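Local coordinates for sporozoite surface protein 2 (Plasmodium vivax, PDB 4HQO), which probably serves as the sporozoite surface receptor for gliding motility, with a metal-binding von Willebrand factor A domain and a thrombospondin type 1 domain as its adhesive parts, at residues Lys151-Val159 with Phe170-Arg178; Cys225-Arg236 with His248-Pro259. The protein carries 4 engineered substitutions. One frame throughout, in Å; residues are numbered along the deposited sequence.

Contact 1: Lys151-Val159 with Phe170-Arg178; sequences KQRNVRLAV and FNRLIAGCR. Engineered in segment 151-159: Arg156 (natural residue Ser).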
loop_
_atom_site.group_PDB
_atom_site.type_symbol
_atom_site.label_atom_id
_atom_site.label_comp_id
_atom_site.label_asym_id
_atom_site.label_seq_id
_atom_site.Cartn_x
_atom_site.Cartn_y
_atom_site.Cartn_z
ATOM N N LYS A 151 8.884 -6.973 -7.078
ATOM C CA LYS A 151 7.807 -7.630 -7.799
ATOM C C LYS A 151 7.471 -8.984 -7.201
ATOM O O LYS A 151 6.300 -9.365 -7.147
ATOM C CB LYS A 151 8.174 -7.769 -9.277
ATOM C CG LYS A 151 8.388 -6.404 -9.963
ATOM C CD LYS A 151 8.633 -6.580 -11.455
ATOM C CE LYS A 151 9.024 -5.273 -12.129
ATOM N NZ LYS A 151 9.162 -5.459 -13.610
ATOM N N GLN A 152 8.496 -9.698 -6.736
ATOM C CA GLN A 152 8.314 -11.009 -6.122
ATOM C C GLN A 152 7.558 -10.918 -4.805
ATOM O O GLN A 152 7.023 -11.913 -4.319
ATOM C CB GLN A 152 9.663 -11.702 -5.888
ATOM C CG GLN A 152 10.204 -12.447 -7.097
ATOM C CD GLN A 152 11.614 -12.980 -6.874
ATOM O OE1 GLN A 152 12.275 -12.643 -5.887
ATOM N NE2 GLN A 152 12.079 -13.819 -7.795
ATOM N N ARG A 153 7.528 -9.726 -4.221
ATOM C CA ARG A 153 6.803 -9.509 -2.976
ATOM C C ARG A 153 5.471 -8.828 -3.249
ATOM O O ARG A 153 4.950 -8.139 -2.377
ATOM C CB ARG A 153 7.611 -8.617 -2.031
ATOM C CG ARG A 153 9.025 -9.070 -1.786
ATOM C CD ARG A 153 9.765 -8.031 -0.963
ATOM N NE ARG A 153 9.437 -8.153 0.452
ATOM C CZ ARG A 153 10.185 -7.669 1.435
ATOM N NH1 ARG A 153 11.307 -7.016 1.158
ATOM N NH2 ARG A 153 9.810 -7.837 2.693
ATOM N N ASN A 154 4.960 -8.972 -4.470
ATOM C CA ASN A 154 3.658 -8.399 -4.853
ATOM C C ASN A 154 3.595 -6.860 -4.957
ATOM O O ASN A 154 2.525 -6.259 -4.851
ATOM C CB ASN A 154 2.549 -8.916 -3.922
ATOM C CG ASN A 154 1.198 -8.957 -4.594
ATOM O OD1 ASN A 154 1.088 -9.298 -5.772
ATOM N ND2 ASN A 154 0.157 -8.596 -3.850
ATOM N N VAL A 155 4.737 -6.221 -5.164
ATOM C CA VAL A 155 4.755 -4.783 -5.407
ATOM C C VAL A 155 4.518 -4.539 -6.898
ATOM O O VAL A 155 5.125 -5.203 -7.734
ATOM C CB VAL A 155 6.108 -4.150 -4.978
ATOM C CG1 VAL A 155 6.097 -2.650 -5.196
ATOM C CG2 VAL A 155 6.423 -4.466 -3.513
ATOM N N ARG A 156 3.634 -3.602 -7.234
ATOM C CA ARG A 156 3.438 -3.220 -8.635
ATOM C C ARG A 156 4.423 -2.120 -8.994
ATOM O O ARG A 156 4.699 -1.253 -8.172
ATOM C CB ARG A 156 2.005 -2.735 -8.882
ATOM C CG ARG A 156 0.939 -3.810 -8.693
ATOM C CD ARG A 156 0.347 -3.777 -7.289
ATOM N NE ARG A 156 -0.675 -4.805 -7.093
ATOM C CZ ARG A 156 -1.948 -4.682 -7.462
ATOM N NH1 ARG A 156 -2.368 -3.571 -8.060
ATOM N NH2 ARG A 156 -2.802 -5.673 -7.237
ATOM N N LEU A 157 4.958 -2.157 -10.212
ATOM C CA LEU A 157 5.934 -1.159 -10.651
ATOM C C LEU A 157 5.544 -0.533 -11.979
ATOM O O LEU A 157 5.374 -1.226 -12.984
ATOM C CB LEU A 157 7.342 -1.763 -10.776
ATOM C CG LEU A 157 8.392 -0.838 -11.418
ATOM C CD1 LEU A 157 8.739 0.334 -10.505
ATOM C CD2 LEU A 157 9.672 -1.592 -11.822
ATOM N N ALA A 158 5.402 0.786 -11.978
ATOM C CA ALA A 158 5.149 1.504 -13.210
ATOM C C ALA A 158 6.339 2.412 -13.453
ATOM O O ALA A 158 6.856 3.040 -12.519
ATOM C CB ALA A 158 3.854 2.310 -13.114
ATOM N N VAL A 159 6.795 2.463 -14.700
ATOM C CA VAL A 159 7.927 3.317 -15.043
ATOM C C VAL A 159 7.471 4.475 -15.924
ATOM O O VAL A 159 6.748 4.269 -16.903
ATOM C CB VAL A 159 9.065 2.527 -15.745
ATOM C CG1 VAL A 159 10.279 3.432 -15.983
ATOM C CG2 VAL A 159 9.465 1.312 -14.907
ATOM N N PHE A 170 16.297 0.057 -21.414
ATOM C CA PHE A 170 16.414 -0.272 -20.000
ATOM C C PHE A 170 15.113 -0.025 -19.238
ATOM O O PHE A 170 14.741 -0.819 -18.374
ATOM C CB PHE A 170 17.557 0.485 -19.312
ATOM C CG PHE A 170 17.700 0.130 -17.851
ATOM C CD1 PHE A 170 18.423 -0.990 -17.469
ATOM C CD2 PHE A 170 17.053 0.878 -16.870
ATOM C CE1 PHE A 170 18.529 -1.344 -16.130
ATOM C CE2 PHE A 170 17.151 0.524 -15.530
ATOM C CZ PHE A 170 17.902 -0.584 -15.166
ATOM N N ASN A 171 14.448 1.094 -19.523
ATOM C CA ASN A 171 13.177 1.399 -18.868
ATOM C C ASN A 171 12.151 0.298 -19.088
ATOM O O ASN A 171 11.447 -0.085 -18.158
ATOM C CB ASN A 171 12.610 2.742 -19.336
ATOM C CG ASN A 171 13.228 3.929 -18.607
ATOM O OD1 ASN A 171 13.907 3.767 -17.598
ATOM N ND2 ASN A 171 12.966 5.132 -19.107
ATOM N N ARG A 172 12.078 -0.209 -20.316
ATOM C CA ARG A 172 11.151 -1.279 -20.648
ATOM C C ARG A 172 11.560 -2.563 -19.939
ATOM O O ARG A 172 10.714 -3.337 -19.489
ATOM C CB ARG A 172 11.104 -1.518 -22.162
ATOM C CG ARG A 172 10.376 -0.440 -22.959
ATOM C CD ARG A 172 10.326 -0.779 -24.446
ATOM N NE ARG A 172 9.024 -1.315 -24.839
ATOM C CZ ARG A 172 8.779 -2.598 -25.086
ATOM N NH1 ARG A 172 9.749 -3.498 -24.995
ATOM N NH2 ARG A 172 7.558 -2.982 -25.433
ATOM N N LEU A 173 12.865 -2.784 -19.842
ATOM C CA LEU A 173 13.374 -3.987 -19.205
ATOM C C LEU A 173 13.012 -3.989 -17.722
ATOM O O LEU A 173 12.442 -4.945 -17.221
ATOM C CB LEU A 173 14.887 -4.111 -19.406
ATOM C CG LEU A 173 15.525 -5.405 -18.914
ATOM C CD1 LEU A 173 14.901 -6.606 -19.606
ATOM C CD2 LEU A 173 17.029 -5.361 -19.160
ATOM N N ILE A 174 13.306 -2.904 -17.025
ATOM C CA ILE A 174 13.006 -2.855 -15.600
ATOM C C ILE A 174 11.490 -2.848 -15.344
ATOM O O ILE A 174 11.029 -3.311 -14.305
ATOM C CB ILE A 174 13.725 -1.682 -14.886
ATOM C CG1 ILE A 174 13.750 -1.914 -13.372
ATOM C CG2 ILE A 174 13.073 -0.314 -15.226
ATOM C CD1 ILE A 174 14.671 -0.967 -12.619
ATOM N N ALA A 175 10.717 -2.357 -16.307
ATOM C CA ALA A 175 9.257 -2.333 -16.169
ATOM C C ALA A 175 8.646 -3.713 -16.421
ATOM O O ALA A 175 7.515 -3.990 -16.024
ATOM C CB ALA A 175 8.647 -1.312 -17.111
ATOM N N GLY A 176 9.399 -4.579 -17.085
ATOM C CA GLY A 176 8.915 -5.912 -17.374
ATOM C C GLY A 176 8.131 -5.987 -18.669
ATOM O O GLY A 176 7.305 -6.875 -18.843
ATOM N N CYS A 177 8.378 -5.052 -19.581
ATOM C CA CYS A 177 7.743 -5.104 -20.893
ATOM C C CYS A 177 8.325 -6.278 -21.669
ATOM O O CYS A 177 9.508 -6.578 -21.543
ATOM C CB CYS A 177 7.970 -3.796 -21.666
ATOM S SG CYS A 177 7.319 -2.292 -20.850
ATOM N N ARG A 178 7.489 -6.939 -22.463
ATOM C CA ARG A 178 7.912 -8.089 -23.258
ATOM C C ARG A 178 8.302 -7.641 -24.662
ATOM O O ARG A 178 7.632 -6.795 -25.252
ATOM C CB ARG A 178 6.775 -9.116 -23.363
ATOM C CG ARG A 178 6.195 -9.587 -22.033
ATOM C CD ARG A 178 7.187 -10.456 -21.273
ATOM N NE ARG A 178 6.638 -10.940 -20.008
ATOM C CZ ARG A 178 6.013 -12.104 -19.854
ATOM N NH1 ARG A 178 5.852 -12.923 -20.887
ATOM N NH2 ARG A 178 5.549 -12.454 -18.661
HETATM O O HOH W 1 6.526 -3.662 -13.708
#
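Lys151 leaves its helix with CG anti to the carbonyl carbon (chi1 -62°) and runs fully extended beyond it, which carries NZ to the carbonyl oxygens at the end of helix 168-175. Val159 has CG1 anti to its backbone N (chi1 -175°), which puts CG1 toward Asn171 and CG2 toward Ala175. The two segments belong to the beta-alpha-beta unit of strand 156-161, helix 168-175 and strand 187-188 in the von Willebrand factor A domain. The helix runs nearly antiparallel to the strand, with the short axes 8.3 Å apart.

Val159 carries the apolar part. Its CG2 packs on Ala175 CB at 3.5 Å and also touches Ile174 CG2. Its CG1 lies against the amide of Asn171, and the two side chains cross at a slant. Asn171 ND2 is hydrogen-bonded to Tyr187 OH. The Asn171 side chain is about 10 Å from the bound magnesium ion, which Ser30 and Thr103 help to bind. Leu157 brings CD2 to Ile174 O, while Ile174 also packs on Leu144 and Ala147 of helix 140-152.

The polar part closes the helix end. Gly176, with positive phi, forms a Schellman motif there: Cys177 N bonds back to Arg172 O at 2.9 Å. Cys177 then continues into the disulfide with Cys184. Lys151 NZ donates to Ile174 O at 2.9 Å, standing 37° out of the carbonyl plane. A water accepts a weak bond from Lys151 NZ and donates to Leu157 O at 2.8 Å.

Contact 2: Cys225-Arg236 with His248-Pro259; sequences CSVTCGRGTHSR and HMVSECEEGECP. With FUC (alpha-L-fucopyranose), chain C; BGC (beta-D-glucopyranose), chain B.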
loop_
_atom_site.group_PDB
_atom_site.type_symbol
_atom_site.label_atom_id
_atom_site.label_comp_id
_atom_site.label_asym_id
_atom_site.label_seq_id
_atom_site.Cartn_x
_atom_site.Cartn_y
_atom_site.Cartn_z
ATOM N N CYS A 225 -26.008 -25.997 38.951
ATOM C CA CYS A 225 -27.400 -25.590 38.809
ATOM C C CYS A 225 -27.762 -24.555 39.872
ATOM O O CYS A 225 -27.254 -24.612 40.995
ATOM C CB CYS A 225 -28.333 -26.800 38.901
ATOM S SG CYS A 225 -30.011 -26.495 38.289
ATOM N N SER A 226 -28.630 -23.611 39.509
ATOM C CA SER A 226 -29.006 -22.515 40.407
ATOM C C SER A 226 -29.749 -23.020 41.637
ATOM O O SER A 226 -29.759 -22.364 42.677
ATOM C CB SER A 226 -29.851 -21.464 39.673
ATOM O OG SER A 226 -31.011 -22.040 39.095
ATOM N N VAL A 227 -30.375 -24.184 41.501
ATOM C CA VAL A 227 -31.074 -24.824 42.606
ATOM C C VAL A 227 -30.441 -26.189 42.901
ATOM O O VAL A 227 -29.793 -26.782 42.034
ATOM C CB VAL A 227 -32.571 -25.003 42.289
ATOM C CG1 VAL A 227 -33.253 -23.643 42.147
ATOM C CG2 VAL A 227 -32.744 -25.823 41.022
ATOM N N THR A 228 -30.626 -26.679 44.123
ATOM C CA THR A 228 -30.064 -27.964 44.529
ATOM C C THR A 228 -31.119 -29.063 44.504
ATOM O O THR A 228 -30.846 -30.214 44.840
ATOM C CB THR A 228 -29.464 -27.890 45.930
ATOM O OG1 THR A 228 -30.457 -27.404 46.840
ATOM C CG2 THR A 228 -28.252 -26.960 45.939
ATOM N N CYS A 229 -32.332 -28.687 44.124
ATOM C CA CYS A 229 -33.391 -29.648 43.844
ATOM C C CYS A 229 -34.389 -29.004 42.891
ATOM O O CYS A 229 -34.578 -27.785 42.911
ATOM C CB CYS A 229 -34.073 -30.142 45.129
ATOM S SG CYS A 229 -35.120 -28.933 45.989
ATOM N N GLY A 230 -35.001 -29.819 42.039
ATOM C CA GLY A 230 -35.981 -29.324 41.093
ATOM C C GLY A 230 -35.346 -28.632 39.904
ATOM O O GLY A 230 -34.178 -28.871 39.580
ATOM N N ARG A 231 -36.117 -27.765 39.257
ATOM C CA ARG A 231 -35.672 -27.106 38.037
ATOM C C ARG A 231 -35.020 -25.753 38.304
ATOM O O ARG A 231 -35.474 -24.983 39.156
ATOM C CB ARG A 231 -36.836 -26.951 37.058
ATOM C CG ARG A 231 -37.448 -28.266 36.625
ATOM C CD ARG A 231 -38.479 -28.062 35.526
ATOM N NE ARG A 231 -39.050 -29.329 35.080
ATOM C CZ ARG A 231 -38.481 -30.132 34.186
ATOM N NH1 ARG A 231 -37.317 -29.801 33.641
ATOM N NH2 ARG A 231 -39.072 -31.268 33.840
ATOM N N GLY A 232 -33.950 -25.476 37.562
ATOM C CA GLY A 232 -33.225 -24.225 37.686
ATOM C C GLY A 232 -32.489 -23.881 36.407
ATOM O O GLY A 232 -32.832 -24.373 35.330
ATOM N N THR A 233 -31.477 -23.025 36.521
ATOM C CA THR A 233 -30.666 -22.639 35.372
ATOM C C THR A 233 -29.189 -22.610 35.734
ATOM O O THR A 233 -28.826 -22.345 36.879
ATOM C CB THR A 233 -31.047 -21.233 34.829
ATOM O OG1 THR A 233 -30.811 -20.241 35.838
ATOM C CG2 THR A 233 -32.507 -21.183 34.393
ATOM N N HIS A 234 -28.336 -22.879 34.753
ATOM C CA HIS A 234 -26.904 -22.654 34.916
ATOM C C HIS A 234 -26.327 -22.038 33.645
ATOM O O HIS A 234 -26.974 -22.034 32.600
ATOM C CB HIS A 234 -26.162 -23.940 35.310
ATOM C CG HIS A 234 -26.167 -25.007 34.256
ATOM N ND1 HIS A 234 -25.142 -25.918 34.119
ATOM C CD2 HIS A 234 -27.077 -25.321 33.302
ATOM C CE1 HIS A 234 -25.414 -26.739 33.121
ATOM N NE2 HIS A 234 -26.583 -26.399 32.609
ATOM N N SER A 235 -25.112 -21.510 33.737
ATOM C CA SER A 235 -24.517 -20.823 32.602
ATOM C C SER A 235 -23.068 -21.233 32.366
ATOM O O SER A 235 -22.464 -21.918 33.188
ATOM C CB SER A 235 -24.585 -19.309 32.817
ATOM O OG SER A 235 -23.647 -18.901 33.797
ATOM N N ARG A 236 -22.520 -20.811 31.232
ATOM C CA ARG A 236 -21.084 -20.889 31.013
ATOM C C ARG A 236 -20.588 -19.653 30.273
ATOM O O ARG A 236 -21.290 -19.099 29.424
ATOM C CB ARG A 236 -20.689 -22.177 30.284
ATOM C CG ARG A 236 -21.352 -22.400 28.942
ATOM C CD ARG A 236 -20.795 -23.662 28.306
ATOM N NE ARG A 236 -21.310 -23.900 26.960
ATOM C CZ ARG A 236 -20.901 -24.891 26.176
ATOM N NH1 ARG A 236 -19.973 -25.733 26.609
ATOM N NH2 ARG A 236 -21.418 -25.042 24.962
ATOM N N HIS A 248 -21.460 -15.265 26.783
ATOM C CA HIS A 248 -22.283 -15.817 27.847
ATOM C C HIS A 248 -23.390 -16.670 27.252
ATOM O O HIS A 248 -23.824 -16.446 26.123
ATOM C CB HIS A 248 -22.869 -14.710 28.726
ATOM C CG HIS A 248 -23.480 -15.210 29.999
ATOM N ND1 HIS A 248 -22.728 -15.656 31.061
ATOM C CD2 HIS A 248 -24.777 -15.335 30.377
ATOM C CE1 HIS A 248 -23.531 -16.033 32.044
ATOM N NE2 HIS A 248 -24.779 -15.846 31.650
ATOM N N MET A 249 -23.842 -17.648 28.024
ATOM C CA MET A 249 -24.792 -18.632 27.544
ATOM C C MET A 249 -25.500 -19.245 28.739
ATOM O O MET A 249 -24.853 -19.719 29.668
ATOM C CB MET A 249 -24.046 -19.709 26.759
ATOM C CG MET A 249 -24.896 -20.865 26.295
ATOM S SD MET A 249 -23.894 -22.092 25.434
ATOM C CE MET A 249 -25.161 -23.246 24.918
ATOM N N VAL A 250 -26.827 -19.222 28.724
ATOM C CA VAL A 250 -27.609 -19.750 29.834
ATOM C C VAL A 250 -28.490 -20.903 29.364
ATOM O O VAL A 250 -29.051 -20.861 28.270
ATOM C CB VAL A 250 -28.475 -18.648 30.493
ATOM C CG1 VAL A 250 -29.238 -19.197 31.694
ATOM C CG2 VAL A 250 -27.602 -17.476 30.917
ATOM N N SER A 251 -28.596 -21.938 30.190
ATOM C CA SER A 251 -29.410 -23.101 29.861
ATOM C C SER A 251 -30.109 -23.656 31.101
ATOM O O SER A 251 -29.754 -23.313 32.228
ATOM C CB SER A 251 -28.548 -24.184 29.214
ATOM O OG SER A 251 -29.313 -25.340 28.933
ATOM N N GLU A 252 -31.105 -24.510 30.884
ATOM C CA GLU A 252 -31.859 -25.108 31.983
ATOM C C GLU A 252 -31.124 -26.308 32.575
ATOM O O GLU A 252 -30.282 -26.916 31.917
ATOM C CB GLU A 252 -33.252 -25.531 31.511
ATOM C CG GLU A 252 -34.115 -24.380 31.013
ATOM C CD GLU A 252 -35.435 -24.850 30.431
ATOM O OE1 GLU A 252 -36.183 -24.006 29.890
ATOM O OE2 GLU A 252 -35.723 -26.063 30.512
ATOM N N CYS A 253 -31.451 -26.643 33.819
ATOM C CA CYS A 253 -30.846 -27.784 34.495
ATOM C C CYS A 253 -31.763 -28.296 35.600
ATOM O O CYS A 253 -32.484 -27.518 36.226
ATOM C CB CYS A 253 -29.482 -27.403 35.077
ATOM S SG CYS A 253 -29.539 -26.106 36.340
ATOM N N GLU A 254 -31.732 -29.603 35.842
ATOM C CA GLU A 254 -32.575 -30.203 36.869
ATOM C C GLU A 254 -31.771 -31.004 37.893
ATOM O O GLU A 254 -30.850 -31.742 37.537
ATOM C CB GLU A 254 -33.651 -31.085 36.230
ATOM C CG GLU A 254 -34.562 -31.772 37.236
ATOM C CD GLU A 254 -35.808 -32.344 36.596
ATOM O OE1 GLU A 254 -35.849 -32.423 35.349
ATOM O OE2 GLU A 254 -36.748 -32.706 37.339
ATOM N N GLU A 255 -32.132 -30.855 39.164
ATOM C CA GLU A 255 -31.484 -31.593 40.243
ATOM C C GLU A 255 -32.473 -32.463 41.010
ATOM O O GLU A 255 -32.769 -32.208 42.181
ATOM C CB GLU A 255 -30.771 -30.633 41.199
ATOM C CG GLU A 255 -29.524 -29.979 40.612
ATOM C CD GLU A 255 -28.388 -30.968 40.393
ATOM O OE1 GLU A 255 -28.478 -32.110 40.896
ATOM O OE2 GLU A 255 -27.399 -30.599 39.721
ATOM N N GLY A 256 -32.979 -33.496 40.348
ATOM C CA GLY A 256 -33.965 -34.370 40.952
ATOM C C GLY A 256 -35.234 -33.608 41.271
ATOM O O GLY A 256 -35.469 -32.529 40.725
ATOM N N GLU A 257 -36.051 -34.163 42.159
ATOM C CA GLU A 257 -37.284 -33.500 42.568
ATOM C C GLU A 257 -37.180 -32.910 43.967
ATOM O O GLU A 257 -36.386 -33.365 44.792
ATOM C CB GLU A 257 -38.474 -34.458 42.481
ATOM C CG GLU A 257 -39.027 -34.624 41.076
ATOM C CD GLU A 257 -40.179 -35.603 41.017
ATOM O OE1 GLU A 257 -40.166 -36.578 41.796
ATOM O OE2 GLU A 257 -41.099 -35.395 40.197
ATOM N N CYS A 258 -37.985 -31.884 44.221
ATOM C CA CYS A 258 -38.024 -31.242 45.527
ATOM C C CYS A 258 -39.008 -31.945 46.458
ATOM O O CYS A 258 -39.971 -32.560 46.005
ATOM C CB CYS A 258 -38.378 -29.759 45.387
ATOM S SG CYS A 258 -36.949 -28.697 45.110
ATOM N N PRO A 259 -38.761 -31.865 47.772
ATOM C CA PRO A 259 -39.640 -32.548 48.721
ATOM C C PRO A 259 -41.033 -31.912 48.803
ATOM O O PRO A 259 -41.190 -30.719 48.545
ATOM C CB PRO A 259 -38.898 -32.381 50.047
ATOM C CG PRO A 259 -38.093 -31.133 49.874
ATOM C CD PRO A 259 -37.655 -31.160 48.447
HETATM C C1 FUC C . -30.356 -27.461 48.332
HETATM C C2 FUC C . -31.469 -26.645 48.981
HETATM C C3 FUC C . -32.838 -27.268 48.689
HETATM C C4 FUC C . -32.866 -28.765 49.076
HETATM C C5 FUC C . -31.644 -29.508 48.504
HETATM C C6 FUC C . -31.464 -30.901 49.106
HETATM O O2 FUC C . -31.440 -25.275 48.594
HETATM O O3 FUC C . -33.843 -26.609 49.468
HETATM O O4 FUC C . -32.912 -28.905 50.498
HETATM O O5 FUC C . -30.408 -28.800 48.754
HETATM C C2 BGC B . -36.148 -26.251 49.719
HETATM C C3 BGC B . -37.453 -25.801 49.071
HETATM C C4 BGC B . -37.211 -24.698 48.038
HETATM C C5 BGC B . -36.055 -25.040 47.096
HETATM C C6 BGC B . -35.732 -23.859 46.184
HETATM C C1 BGC B . -35.101 -26.545 48.653
HETATM O O2 BGC B . -36.377 -27.406 50.495
HETATM O O3 BGC B . -38.345 -25.357 50.070
HETATM O O4 BGC B . -38.374 -24.545 47.257
HETATM O O5 BGC B . -34.903 -25.414 47.824
HETATM O O6 BGC B . -34.732 -24.221 45.253
HETATM O O HOH W 2 -25.678 -28.570 40.100
#
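The Cys225-Cys253 disulfide, SG to SG at 2.0 Å, is the apolar centre. It ties the loop before strand 232-237 to strand 248-255 of the antiparallel hairpin in the thrombospondin type 1 domain. His234 and Cys253 lie on the same face. The His234 chi1 of 66° turns the ring so that CD2 comes 3.6 Å from Cys253 CB, an oblique, off-centre CH-pi contact. A second disulfide, Cys229 to Cys258, ties the far end beside the glycan. There the fucose is bonded covalently to Thr228 OG1, and the glucose C1 lies 3.6 Å from Cys229 SG.

Backbone bonds hold the strands. Ser251 N to His234 O is 2.9 Å and nearly straight at 172°, and His234 N returns a bond to Ser251 O. Ser226 OG accepts from Thr233 N at 2.8 Å, which ties the preceding loop to the strand.

The polar edge is Arg231 and Glu254. Glu254 OE1 sits over one face of the Arg231 guanidinium, 3.5 Å from NH1, so the salt bridge rests on charge alone.

Strands 232-237 and 248-255 carry a tryptophan-bearing loop on one side. Arg236 and Met249 run side by side there, and NE gives a weak bond to SD at the guanidinium edge. Trp222 stacks on His234, and Thr223 O accepts from His234 ND1. Arg236 packs on Trp222 and makes a cation-pi contact with Trp219, consistent with the layered Trp-Arg core of thrombospondin type 1 domains.

Contact 1 is buried and contact 2 is a surface contact. They lie in different domains, on opposite sides of the chain's centre, with their own centres about 68 Å apart and nearest atoms about 38 Å apart. They share no helix or strand. Contact 1 joins a strand to a helix inside the von Willebrand factor A domain. Aliphatic side chains make up most of it, and a lysine and a water meet the carbonyls where the helix stops. Contact 2 pairs two strands in the small thrombospondin domain. It is joined by two disulfides and a ladder of backbone hydrogen bonds, and Arg231, Glu254 and the fucose-glucose glycan on Thr228 lie outward.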